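PDB 3P8A: glyoxalase-like domain protein from Staphylococcus aureus, which is of unknown function but carries a glyoxalase-like domain of the VOC family, consistent with a metal-dependent enzyme or a small-molecule-binding protein. Local coordinates for residues A[22-33]-A[103-114]; A[51-59]-A[89-98]. All blocks are in the same frame, centred on the assembly; numbering follows the deposited sequence.

Overall arrangement
Both contacts reach the same mixed sheet of the glyoxalase-like domain; contact 1 lies within it as a strand pair. It joins the central strands 24-31 and 106-113, and its centre lies about 2 Å from the centre of the chain. Contact 2 packs the hairpin at one end of the sheet, 51-59, against the segment 89-98, and is nested within the loop that contact 1 closes. The two contact centres are about 13 Å apart. They meet where I98 CG2 packs at 3.7 Å from CZ of Y31 and helix 97-100 leads into strand 106-113. Glycerol, probably from crystallisation, is bound about 4 Å from the H27 side chain and about 3 Å from that of H53 (nearest atoms), possibly marking a pocket.

Contact 1: A[22-33]-A[103-114]; sequences ILKFDHIIHYID and YEQGFKNICLHT
Main-chain bonds join K24 to H113, H27 to C111 and Y31 to G106, pairing strands 24-31 and 106-113 antiparallel, the axes of the two strand segments at 140°. The regular pattern breaks at D26 and H27, which both send their N-H to the single carbonyl of C111, D26 N at 2.8 Å and H27 N at 3.3 Å from C111 O: a classic beta bulge. Beyond strand 24-31, Q105 OE1 reaches back to accept D33 N at 2.8 Å, the donor standing above the amide plane; the same oxygen also takes a bond from R264.

On the face bearing H27, C111 CB sits over one face of the H27 ring, offset toward its rim in a CH-pi contact, with SG oblique and 3.4 Å from H27 CE1. The ring's rotation is fixed by D26, since H27 ND1 gives its proton to the anti lone pair of D26 OD2 at 2.7 Å, in the ring plane. Y69 of the adjoining strand stacks on H27. This pairing forms the middle of the mixed sheet, with strand 69-75 beside 24-31 and strand 166-170 beside 106-113, a curved sheet as in the glyoxalase-like fold.

Apolar packing dominates the other face. In I28, CG1 anti to the backbone N (chi1 -176°) and an extended chi2 together bring CD1 over the centre of the F107 ring in a CH-pi contact, 3.7 Å from the centroid. The methyl I110 CG2 touches the edge of F25 at CE1. H30 meets F107 obliquely, its ring nitrogens being bonded to Y268 and R264.

At the strand end, Y31 lays its edge along the turn, CD1 toward the carbonyl of E104 and CE1 toward that of Y103, while its CB packs against the aliphatic chain of K108. The K108 ammonium turns away to E104 O and to a salt bridge with E101.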
loop_
_atom_site.group_PDB
_atom_site.type_symbol
_atom_site.label_atom_id
_atom_site.label_comp_id
_atom_site.label_asym_id
_atom_site.label_seq_id
_atom_site.Cartn_x
_atom_site.Cartn_y
_atom_site.Cartn_z
ATOM N N ILE A 22 -7.193 -10.611 -12.106
ATOM C CA ILE A 22 -8.023 -9.802 -11.218
ATOM C C ILE A 22 -7.242 -9.211 -10.037
ATOM O O ILE A 22 -6.775 -9.942 -9.151
ATOM C CB ILE A 22 -9.464 -10.349 -10.917
ATOM C CG1 ILE A 22 -9.620 -11.058 -9.563
ATOM C CG2 ILE A 22 -10.027 -11.186 -12.071
ATOM C CD1 ILE A 22 -10.436 -10.257 -8.565
ATOM N N LEU A 23 -7.026 -7.886 -10.103
ATOM C CA LEU A 23 -6.313 -7.089 -9.093
ATOM C C LEU A 23 -7.265 -6.163 -8.381
ATOM O O LEU A 23 -8.107 -5.539 -9.016
ATOM C CB LEU A 23 -5.184 -6.237 -9.728
ATOM C CG LEU A 23 -4.083 -6.982 -10.424
ATOM C CD1 LEU A 23 -3.120 -6.038 -11.080
ATOM C CD2 LEU A 23 -3.346 -7.855 -9.470
ATOM N N LYS A 24 -7.101 -6.042 -7.068
ATOM C CA LYS A 24 -7.881 -5.126 -6.237
ATOM C C LYS A 24 -6.931 -4.449 -5.266
ATOM O O LYS A 24 -5.870 -4.994 -4.965
ATOM C CB LYS A 24 -8.964 -5.876 -5.448
ATOM C CG LYS A 24 -10.081 -6.459 -6.298
ATOM C CD LYS A 24 -11.035 -7.252 -5.429
ATOM C CE LYS A 24 -12.288 -7.656 -6.169
ATOM N NZ LYS A 24 -13.210 -8.437 -5.297
ATOM N N PHE A 25 -7.324 -3.284 -4.741
ATOM C CA PHE A 25 -6.521 -2.571 -3.744
ATOM C C PHE A 25 -6.530 -3.380 -2.432
ATOM O O PHE A 25 -7.594 -3.795 -1.986
ATOM C CB PHE A 25 -7.129 -1.161 -3.517
ATOM C CG PHE A 25 -6.446 -0.373 -2.433
ATOM C CD1 PHE A 25 -5.256 0.296 -2.685
ATOM C CD2 PHE A 25 -6.976 -0.318 -1.151
ATOM C CE1 PHE A 25 -4.610 0.992 -1.672
ATOM C CE2 PHE A 25 -6.323 0.380 -0.139
ATOM C CZ PHE A 25 -5.156 1.038 -0.409
ATOM N N ASP A 26 -5.348 -3.633 -1.838
ATOM C CA ASP A 26 -5.304 -4.341 -0.564
ATOM C C ASP A 26 -5.056 -3.407 0.602
ATOM O O ASP A 26 -5.863 -3.344 1.523
ATOM C CB ASP A 26 -4.276 -5.480 -0.568
ATOM C CG ASP A 26 -4.547 -6.467 0.551
ATOM O OD1 ASP A 26 -5.572 -7.189 0.473
ATOM O OD2 ASP A 26 -3.738 -6.519 1.500
ATOM N N HIS A 27 -3.918 -2.717 0.593
ATOM C CA HIS A 27 -3.599 -1.837 1.696
ATOM C C HIS A 27 -2.631 -0.743 1.288
ATOM O O HIS A 27 -2.047 -0.809 0.209
ATOM C CB HIS A 27 -3.104 -2.638 2.941
ATOM C CG HIS A 27 -1.857 -3.449 2.748
ATOM N ND1 HIS A 27 -1.899 -4.737 2.250
ATOM C CD2 HIS A 27 -0.576 -3.147 3.054
ATOM C CE1 HIS A 27 -0.658 -5.175 2.279
ATOM N NE2 HIS A 27 0.175 -4.238 2.719
ATOM N N ILE A 28 -2.551 0.312 2.114
ATOM C CA ILE A 28 -1.615 1.401 1.954
ATOM C C ILE A 28 -0.698 1.359 3.172
ATOM O O ILE A 28 -1.164 1.092 4.276
ATOM C CB ILE A 28 -2.300 2.798 1.736
ATOM C CG1 ILE A 28 -1.248 3.893 1.463
ATOM C CG2 ILE A 28 -3.289 3.188 2.860
ATOM C CD1 ILE A 28 -1.803 5.123 0.725
ATOM N N ILE A 29 0.588 1.599 2.975
ATOM C CA ILE A 29 1.568 1.580 4.060
ATOM C C ILE A 29 1.920 2.960 4.476
ATOM O O ILE A 29 2.364 3.766 3.651
ATOM C CB ILE A 29 2.839 0.773 3.688
ATOM C CG1 ILE A 29 2.472 -0.665 3.281
ATOM C CG2 ILE A 29 3.873 0.763 4.837
ATOM C CD1 ILE A 29 3.082 -1.044 2.022
ATOM N N HIS A 30 1.798 3.209 5.783
ATOM C CA HIS A 30 2.182 4.462 6.402
ATOM C C HIS A 30 3.292 4.200 7.441
ATOM O O HIS A 30 3.033 3.554 8.464
ATOM C CB HIS A 30 0.952 5.156 7.012
ATOM C CG HIS A 30 1.211 6.519 7.603
ATOM N ND1 HIS A 30 0.191 7.243 8.207
ATOM C CD2 HIS A 30 2.359 7.238 7.676
ATOM C CE1 HIS A 30 0.746 8.375 8.617
ATOM N NE2 HIS A 30 2.055 8.417 8.322
ATOM N N TYR A 31 4.519 4.722 7.182
ATOM C CA TYR A 31 5.639 4.611 8.112
ATOM C C TYR A 31 5.480 5.660 9.223
ATOM O O TYR A 31 5.410 6.844 8.932
ATOM C CB TYR A 31 7.027 4.684 7.418
ATOM C CG TYR A 31 8.179 4.930 8.379
ATOM C CD1 TYR A 31 9.035 6.015 8.208
ATOM C CD2 TYR A 31 8.368 4.123 9.500
ATOM C CE1 TYR A 31 10.077 6.266 9.103
ATOM C CE2 TYR A 31 9.346 4.416 10.450
ATOM C CZ TYR A 31 10.214 5.476 10.233
ATOM O OH TYR A 31 11.202 5.741 11.143
ATOM N N ILE A 32 5.365 5.196 10.489
ATOM C CA ILE A 32 5.192 6.036 11.683
ATOM C C ILE A 32 6.250 5.687 12.716
ATOM O O ILE A 32 6.281 4.558 13.186
ATOM C CB ILE A 32 3.741 5.931 12.266
ATOM C CG1 ILE A 32 2.730 6.592 11.310
ATOM C CG2 ILE A 32 3.650 6.582 13.674
ATOM C CD1 ILE A 32 1.283 6.477 11.692
ATOM N N ASP A 33 7.094 6.656 13.088
ATOM C CA ASP A 33 8.111 6.434 14.116
ATOM C C ASP A 33 7.393 6.350 15.475
ATOM O O ASP A 33 6.410 7.049 15.658
ATOM C CB ASP A 33 9.111 7.602 14.133
ATOM C CG ASP A 33 10.086 7.541 15.288
ATOM O OD1 ASP A 33 10.823 6.545 15.385
ATOM O OD2 ASP A 33 10.125 8.501 16.077
ATOM N N TYR A 103 14.290 7.303 6.385
ATOM C CA TYR A 103 13.461 7.377 7.606
ATOM C C TYR A 103 12.474 8.558 7.612
ATOM O O TYR A 103 12.055 9.011 8.676
ATOM C CB TYR A 103 14.330 7.317 8.894
ATOM C CG TYR A 103 15.062 6.002 9.073
ATOM C CD1 TYR A 103 14.498 4.964 9.808
ATOM C CD2 TYR A 103 16.337 5.813 8.552
ATOM C CE1 TYR A 103 15.158 3.744 9.966
ATOM C CE2 TYR A 103 17.007 4.597 8.701
ATOM C CZ TYR A 103 16.413 3.566 9.413
ATOM O OH TYR A 103 17.073 2.381 9.623
ATOM N N GLU A 104 12.075 9.013 6.424
ATOM C CA GLU A 104 11.069 10.057 6.255
ATOM C C GLU A 104 9.711 9.380 6.457
ATOM O O GLU A 104 9.394 8.409 5.772
ATOM C CB GLU A 104 11.150 10.666 4.855
ATOM C CG GLU A 104 12.368 11.550 4.632
ATOM C CD GLU A 104 12.726 11.809 3.175
ATOM O OE1 GLU A 104 11.840 11.692 2.296
ATOM O OE2 GLU A 104 13.902 12.148 2.916
ATOM N N GLN A 105 8.932 9.871 7.413
ATOM C CA GLN A 105 7.613 9.316 7.734
ATOM C C GLN A 105 6.580 9.703 6.678
ATOM O O GLN A 105 6.715 10.755 6.058
ATOM C CB GLN A 105 7.170 9.806 9.108
ATOM C CG GLN A 105 8.096 9.325 10.210
ATOM C CD GLN A 105 7.661 9.854 11.546
ATOM O OE1 GLN A 105 6.744 9.332 12.178
ATOM N NE2 GLN A 105 8.257 10.946 11.960
ATOM N N GLY A 106 5.569 8.853 6.504
ATOM C CA GLY A 106 4.493 9.064 5.550
ATOM C C GLY A 106 4.124 7.810 4.802
ATOM O O GLY A 106 4.634 6.719 5.100
ATOM N N PHE A 107 3.206 7.953 3.832
ATOM C CA PHE A 107 2.801 6.842 2.988
ATOM C C PHE A 107 4.007 6.346 2.201
ATOM O O PHE A 107 4.754 7.149 1.625
ATOM C CB PHE A 107 1.654 7.251 2.061
ATOM C CG PHE A 107 0.331 7.492 2.740
ATOM C CD1 PHE A 107 -0.156 6.595 3.685
ATOM C CD2 PHE A 107 -0.477 8.559 2.359
ATOM C CE1 PHE A 107 -1.401 6.782 4.262
ATOM C CE2 PHE A 107 -1.741 8.737 2.919
ATOM C CZ PHE A 107 -2.186 7.865 3.894
ATOM N N LYS A 108 4.252 5.029 2.255
ATOM C CA LYS A 108 5.403 4.414 1.581
ATOM C C LYS A 108 5.048 3.764 0.245
ATOM O O LYS A 108 5.824 3.870 -0.723
ATOM C CB LYS A 108 6.077 3.370 2.486
ATOM C CG LYS A 108 6.698 3.938 3.782
ATOM C CD LYS A 108 7.991 4.755 3.553
ATOM C CE LYS A 108 7.784 6.251 3.699
ATOM N NZ LYS A 108 8.952 7.018 3.126
ATOM N N ASN A 109 3.911 3.054 0.209
ATOM C CA ASN A 109 3.474 2.330 -0.976
ATOM C C ASN A 109 2.054 1.843 -0.824
ATOM O O ASN A 109 1.434 2.003 0.232
ATOM C CB ASN A 109 4.398 1.095 -1.220
ATOM C CG ASN A 109 4.606 0.772 -2.685
ATOM O OD1 ASN A 109 3.824 1.165 -3.572
ATOM N ND2 ASN A 109 5.669 0.072 -2.969
ATOM N N ILE A 110 1.537 1.229 -1.898
ATOM C CA ILE A 110 0.231 0.564 -1.909
ATOM C C ILE A 110 0.489 -0.872 -2.334
ATOM O O ILE A 110 1.472 -1.170 -3.025
ATOM C CB ILE A 110 -0.816 1.281 -2.794
ATOM C CG1 ILE A 110 -0.302 1.441 -4.265
ATOM C CG2 ILE A 110 -1.213 2.639 -2.162
ATOM C CD1 ILE A 110 -1.420 1.769 -5.276
ATOM N N CYS A 111 -0.408 -1.743 -1.951
ATOM C CA CYS A 111 -0.303 -3.154 -2.203
ATOM C C CYS A 111 -1.592 -3.589 -2.855
ATOM O O CYS A 111 -2.676 -3.235 -2.396
ATOM C CB CYS A 111 -0.060 -3.882 -0.882
ATOM S SG CYS A 111 0.020 -5.686 -1.014
ATOM N N LEU A 112 -1.463 -4.365 -3.932
ATOM C CA LEU A 112 -2.601 -4.851 -4.675
ATOM C C LEU A 112 -2.784 -6.358 -4.449
ATOM O O LEU A 112 -1.835 -7.133 -4.547
ATOM C CB LEU A 112 -2.442 -4.523 -6.184
ATOM C CG LEU A 112 -2.188 -3.044 -6.585
ATOM C CD1 LEU A 112 -1.987 -2.921 -8.099
ATOM C CD2 LEU A 112 -3.353 -2.119 -6.143
ATOM N N HIS A 113 -4.021 -6.748 -4.159
ATOM C CA HIS A 113 -4.461 -8.107 -3.882
ATOM C C HIS A 113 -4.657 -8.952 -5.174
ATOM O O HIS A 113 -5.272 -8.469 -6.124
ATOM C CB HIS A 113 -5.785 -8.015 -3.086
ATOM C CG HIS A 113 -6.543 -9.298 -3.004
ATOM N ND1 HIS A 113 -6.333 -10.185 -1.971
ATOM C CD2 HIS A 113 -7.459 -9.819 -3.852
ATOM C CE1 HIS A 113 -7.122 -11.223 -2.220
ATOM N NE2 HIS A 113 -7.811 -11.051 -3.349
ATOM N N THR A 114 -4.201 -10.224 -5.153
ATOM C CA THR A 114 -4.442 -11.222 -6.204
ATOM C C THR A 114 -4.798 -12.569 -5.613
ATOM O O THR A 114 -4.304 -12.912 -4.553
ATOM C CB THR A 114 -3.259 -11.451 -7.152
ATOM O OG1 THR A 114 -2.012 -10.904 -6.718
ATOM C CG2 THR A 114 -3.615 -11.204 -8.546
#

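Contact 2: A[51-59]-A[89-98]; sequences GYHHKYGTF and EGGVAFATQI
The H53 ring takes F94 CZ over the centre of one face, 3.8 Å above the plane, in a T-shaped pair with planes at 83°. F94 thus offers its edge to H53, while CB of A95 lies over one F94 face toward the rim. The Y56 ring has K55 CB over one face and meets F94 obliquely, completing an aromatic cluster. It packs the beta hairpin 48-53/58-64 and its loop, at one end of the sheet, against the irregular chain that leads into helix 97-100. F94 also touches L151 and M137 of the strands at the sheet's other end, so the hairpin and those strands share one buried patch.

The methyl groups of A93 and A95 serve as small pads along Y56: A95 CB rests at 3.6 Å from Y56 CB, and A93 CB lies near the phenol end. The T58 and I98 side chains run past each other head to tail, T58 CG2 4.1 Å from I98 CD1.

H53 ND1 and T58 OG1 share a hydrogen bond of 3.0 Å, and H53 NE2 is bonded to a glycerol, probably from the crystallisation liquor. Beyond the phenol end of Y56, E89 meets K55, whose chain, bent at chi3 and chi4 (66° and 67°), brings NZ onto the syn lone pair of E89 OE2 in a salt bridge of 3.0 Å.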
loop_
_atom_site.group_PDB
_atom_site.type_symbol
_atom_site.label_atom_id
_atom_site.label_comp_id
_atom_site.label_asym_id
_atom_site.label_seq_id
_atom_site.Cartn_x
_atom_site.Cartn_y
_atom_site.Cartn_z
ATOM N N GLY A 51 1.488 -7.584 13.989
ATOM C CA GLY A 51 2.537 -8.523 14.357
ATOM C C GLY A 51 3.895 -8.018 13.943
ATOM O O GLY A 51 4.016 -6.896 13.465
ATOM N N TYR A 52 4.910 -8.864 14.087
ATOM C CA TYR A 52 6.306 -8.588 13.776
ATOM C C TYR A 52 6.727 -9.383 12.541
ATOM O O TYR A 52 6.378 -10.559 12.415
ATOM C CB TYR A 52 7.165 -8.977 14.994
ATOM C CG TYR A 52 8.649 -8.692 14.896
ATOM C CD1 TYR A 52 9.558 -9.709 14.598
ATOM C CD2 TYR A 52 9.159 -7.439 15.225
ATOM C CE1 TYR A 52 10.936 -9.472 14.596
ATOM C CE2 TYR A 52 10.529 -7.185 15.207
ATOM C CZ TYR A 52 11.413 -8.203 14.877
ATOM O OH TYR A 52 12.762 -7.963 14.879
ATOM N N HIS A 53 7.432 -8.719 11.608
ATOM C CA HIS A 53 7.958 -9.316 10.388
ATOM C C HIS A 53 9.409 -9.687 10.730
ATOM O O HIS A 53 10.285 -8.814 10.727
ATOM C CB HIS A 53 7.903 -8.320 9.196
ATOM C CG HIS A 53 6.537 -7.778 8.891
ATOM N ND1 HIS A 53 6.249 -6.426 9.043
ATOM C CD2 HIS A 53 5.437 -8.410 8.424
ATOM C CE1 HIS A 53 4.989 -6.286 8.670
ATOM N NE2 HIS A 53 4.465 -7.451 8.271
ATOM N N HIS A 54 9.642 -10.973 11.109
ATOM C CA HIS A 54 10.960 -11.452 11.544
ATOM C C HIS A 54 12.091 -11.199 10.579
ATOM O O HIS A 54 13.166 -10.839 11.027
ATOM C CB HIS A 54 10.952 -12.916 12.020
ATOM C CG HIS A 54 12.169 -13.246 12.836
ATOM N ND1 HIS A 54 12.192 -13.051 14.209
ATOM C CD2 HIS A 54 13.397 -13.664 12.432
ATOM C CE1 HIS A 54 13.417 -13.383 14.598
ATOM N NE2 HIS A 54 14.176 -13.763 13.563
ATOM N N LYS A 55 11.844 -11.346 9.268
ATOM C CA LYS A 55 12.848 -11.120 8.220
ATOM C C LYS A 55 13.402 -9.692 8.204
ATOM O O LYS A 55 14.575 -9.499 7.876
ATOM C CB LYS A 55 12.232 -11.361 6.845
ATOM C CG LYS A 55 12.068 -12.810 6.434
ATOM C CD LYS A 55 11.112 -12.947 5.239
ATOM C CE LYS A 55 11.610 -12.327 3.950
ATOM N NZ LYS A 55 12.805 -13.027 3.399
ATOM N N TYR A 56 12.547 -8.692 8.517
ATOM C CA TYR A 56 12.908 -7.277 8.423
ATOM C C TYR A 56 13.101 -6.508 9.708
ATOM O O TYR A 56 13.782 -5.487 9.684
ATOM C CB TYR A 56 11.913 -6.548 7.520
ATOM C CG TYR A 56 11.772 -7.163 6.143
ATOM C CD1 TYR A 56 12.798 -7.063 5.204
ATOM C CD2 TYR A 56 10.612 -7.835 5.775
ATOM C CE1 TYR A 56 12.677 -7.636 3.938
ATOM C CE2 TYR A 56 10.487 -8.428 4.519
ATOM C CZ TYR A 56 11.512 -8.302 3.596
ATOM O OH TYR A 56 11.369 -8.847 2.350
ATOM N N GLY A 57 12.517 -6.976 10.809
ATOM C CA GLY A 57 12.640 -6.298 12.099
ATOM C C GLY A 57 11.625 -5.183 12.293
ATOM O O GLY A 57 11.832 -4.289 13.122
ATOM N N THR A 58 10.516 -5.235 11.521
ATOM C CA THR A 58 9.421 -4.250 11.530
ATOM C C THR A 58 8.193 -4.836 12.206
ATOM O O THR A 58 8.091 -6.060 12.334
ATOM C CB THR A 58 9.071 -3.783 10.102
ATOM O OG1 THR A 58 8.848 -4.912 9.247
ATOM C CG2 THR A 58 10.111 -2.858 9.502
ATOM N N PHE A 59 7.261 -3.961 12.636
ATOM C CA PHE A 59 5.972 -4.332 13.237
ATOM C C PHE A 59 4.908 -3.374 12.761
ATOM O O PHE A 59 5.220 -2.254 12.351
ATOM C CB PHE A 59 6.025 -4.354 14.780
ATOM C CG PHE A 59 6.370 -3.042 15.447
ATOM C CD1 PHE A 59 7.689 -2.604 15.519
ATOM C CD2 PHE A 59 5.384 -2.274 16.054
ATOM C CE1 PHE A 59 8.006 -1.396 16.143
ATOM C CE2 PHE A 59 5.701 -1.059 16.681
ATOM C CZ PHE A 59 7.008 -0.631 16.723
ATOM N N GLU A 89 16.637 -8.480 -2.493
ATOM C CA GLU A 89 15.269 -8.472 -2.003
ATOM C C GLU A 89 15.010 -7.120 -1.285
ATOM O O GLU A 89 13.983 -6.495 -1.501
ATOM C CB GLU A 89 15.104 -9.634 -1.024
ATOM C CG GLU A 89 13.681 -9.893 -0.581
ATOM C CD GLU A 89 13.565 -10.966 0.482
ATOM O OE1 GLU A 89 14.180 -12.048 0.324
ATOM O OE2 GLU A 89 12.839 -10.726 1.471
ATOM N N GLY A 90 15.995 -6.662 -0.526
ATOM C CA GLY A 90 15.979 -5.399 0.208
ATOM C C GLY A 90 15.872 -4.149 -0.640
ATOM O O GLY A 90 15.379 -3.128 -0.167
ATOM N N GLY A 91 16.324 -4.230 -1.896
ATOM C CA GLY A 91 16.231 -3.137 -2.854
ATOM C C GLY A 91 14.805 -2.897 -3.313
ATOM O O GLY A 91 14.488 -1.798 -3.773
ATOM N N VAL A 92 13.917 -3.910 -3.166
ATOM C CA VAL A 92 12.499 -3.819 -3.546
ATOM C C VAL A 92 11.486 -3.944 -2.391
ATOM O O VAL A 92 10.337 -3.534 -2.560
ATOM C CB VAL A 92 12.122 -4.808 -4.691
ATOM C CG1 VAL A 92 12.925 -4.543 -5.957
ATOM C CG2 VAL A 92 12.250 -6.265 -4.256
ATOM N N ALA A 93 11.863 -4.600 -1.290
ATOM C CA ALA A 93 10.929 -4.923 -0.193
ATOM C C ALA A 93 10.195 -3.722 0.422
ATOM O O ALA A 93 10.766 -2.631 0.506
ATOM C CB ALA A 93 11.636 -5.732 0.883
ATOM N N PHE A 94 8.928 -3.924 0.844
ATOM C CA PHE A 94 8.152 -2.846 1.452
ATOM C C PHE A 94 8.816 -2.290 2.720
ATOM O O PHE A 94 8.877 -1.074 2.869
ATOM C CB PHE A 94 6.694 -3.270 1.721
ATOM C CG PHE A 94 6.542 -4.173 2.917
ATOM C CD1 PHE A 94 6.155 -3.663 4.146
ATOM C CD2 PHE A 94 6.869 -5.524 2.834
ATOM C CE1 PHE A 94 6.074 -4.495 5.270
ATOM C CE2 PHE A 94 6.824 -6.345 3.961
ATOM C CZ PHE A 94 6.412 -5.831 5.173
ATOM N N ALA A 95 9.337 -3.161 3.623
ATOM C CA ALA A 95 9.928 -2.717 4.897
ATOM C C ALA A 95 11.200 -1.870 4.762
ATOM O O ALA A 95 11.353 -0.877 5.454
ATOM C CB ALA A 95 10.179 -3.915 5.802
ATOM N N THR A 96 12.102 -2.265 3.867
ATOM C CA THR A 96 13.382 -1.627 3.624
ATOM C C THR A 96 13.252 -0.246 2.988
ATOM O O THR A 96 14.223 0.521 3.005
ATOM C CB THR A 96 14.359 -2.595 2.901
ATOM O OG1 THR A 96 13.766 -3.045 1.692
ATOM C CG2 THR A 96 14.721 -3.833 3.740
ATOM N N GLN A 97 12.040 0.109 2.473
ATOM C CA GLN A 97 11.742 1.441 1.923
ATOM C C GLN A 97 11.941 2.480 3.004
ATOM O O GLN A 97 12.343 3.600 2.683
ATOM C CB GLN A 97 10.289 1.554 1.417
ATOM C CG GLN A 97 10.032 0.817 0.126
ATOM C CD GLN A 97 8.665 1.153 -0.407
ATOM O OE1 GLN A 97 8.327 2.320 -0.650
ATOM N NE2 GLN A 97 7.861 0.138 -0.634
ATOM N N ILE A 98 11.703 2.096 4.286
ATOM C CA ILE A 98 11.897 2.952 5.490
ATOM C C ILE A 98 13.349 3.468 5.484
ATOM O O ILE A 98 13.575 4.675 5.606
ATOM C CB ILE A 98 11.539 2.214 6.822
ATOM C CG1 ILE A 98 10.040 1.871 6.890
ATOM C CG2 ILE A 98 11.927 3.066 8.067
ATOM C CD1 ILE A 98 9.639 0.920 8.109
#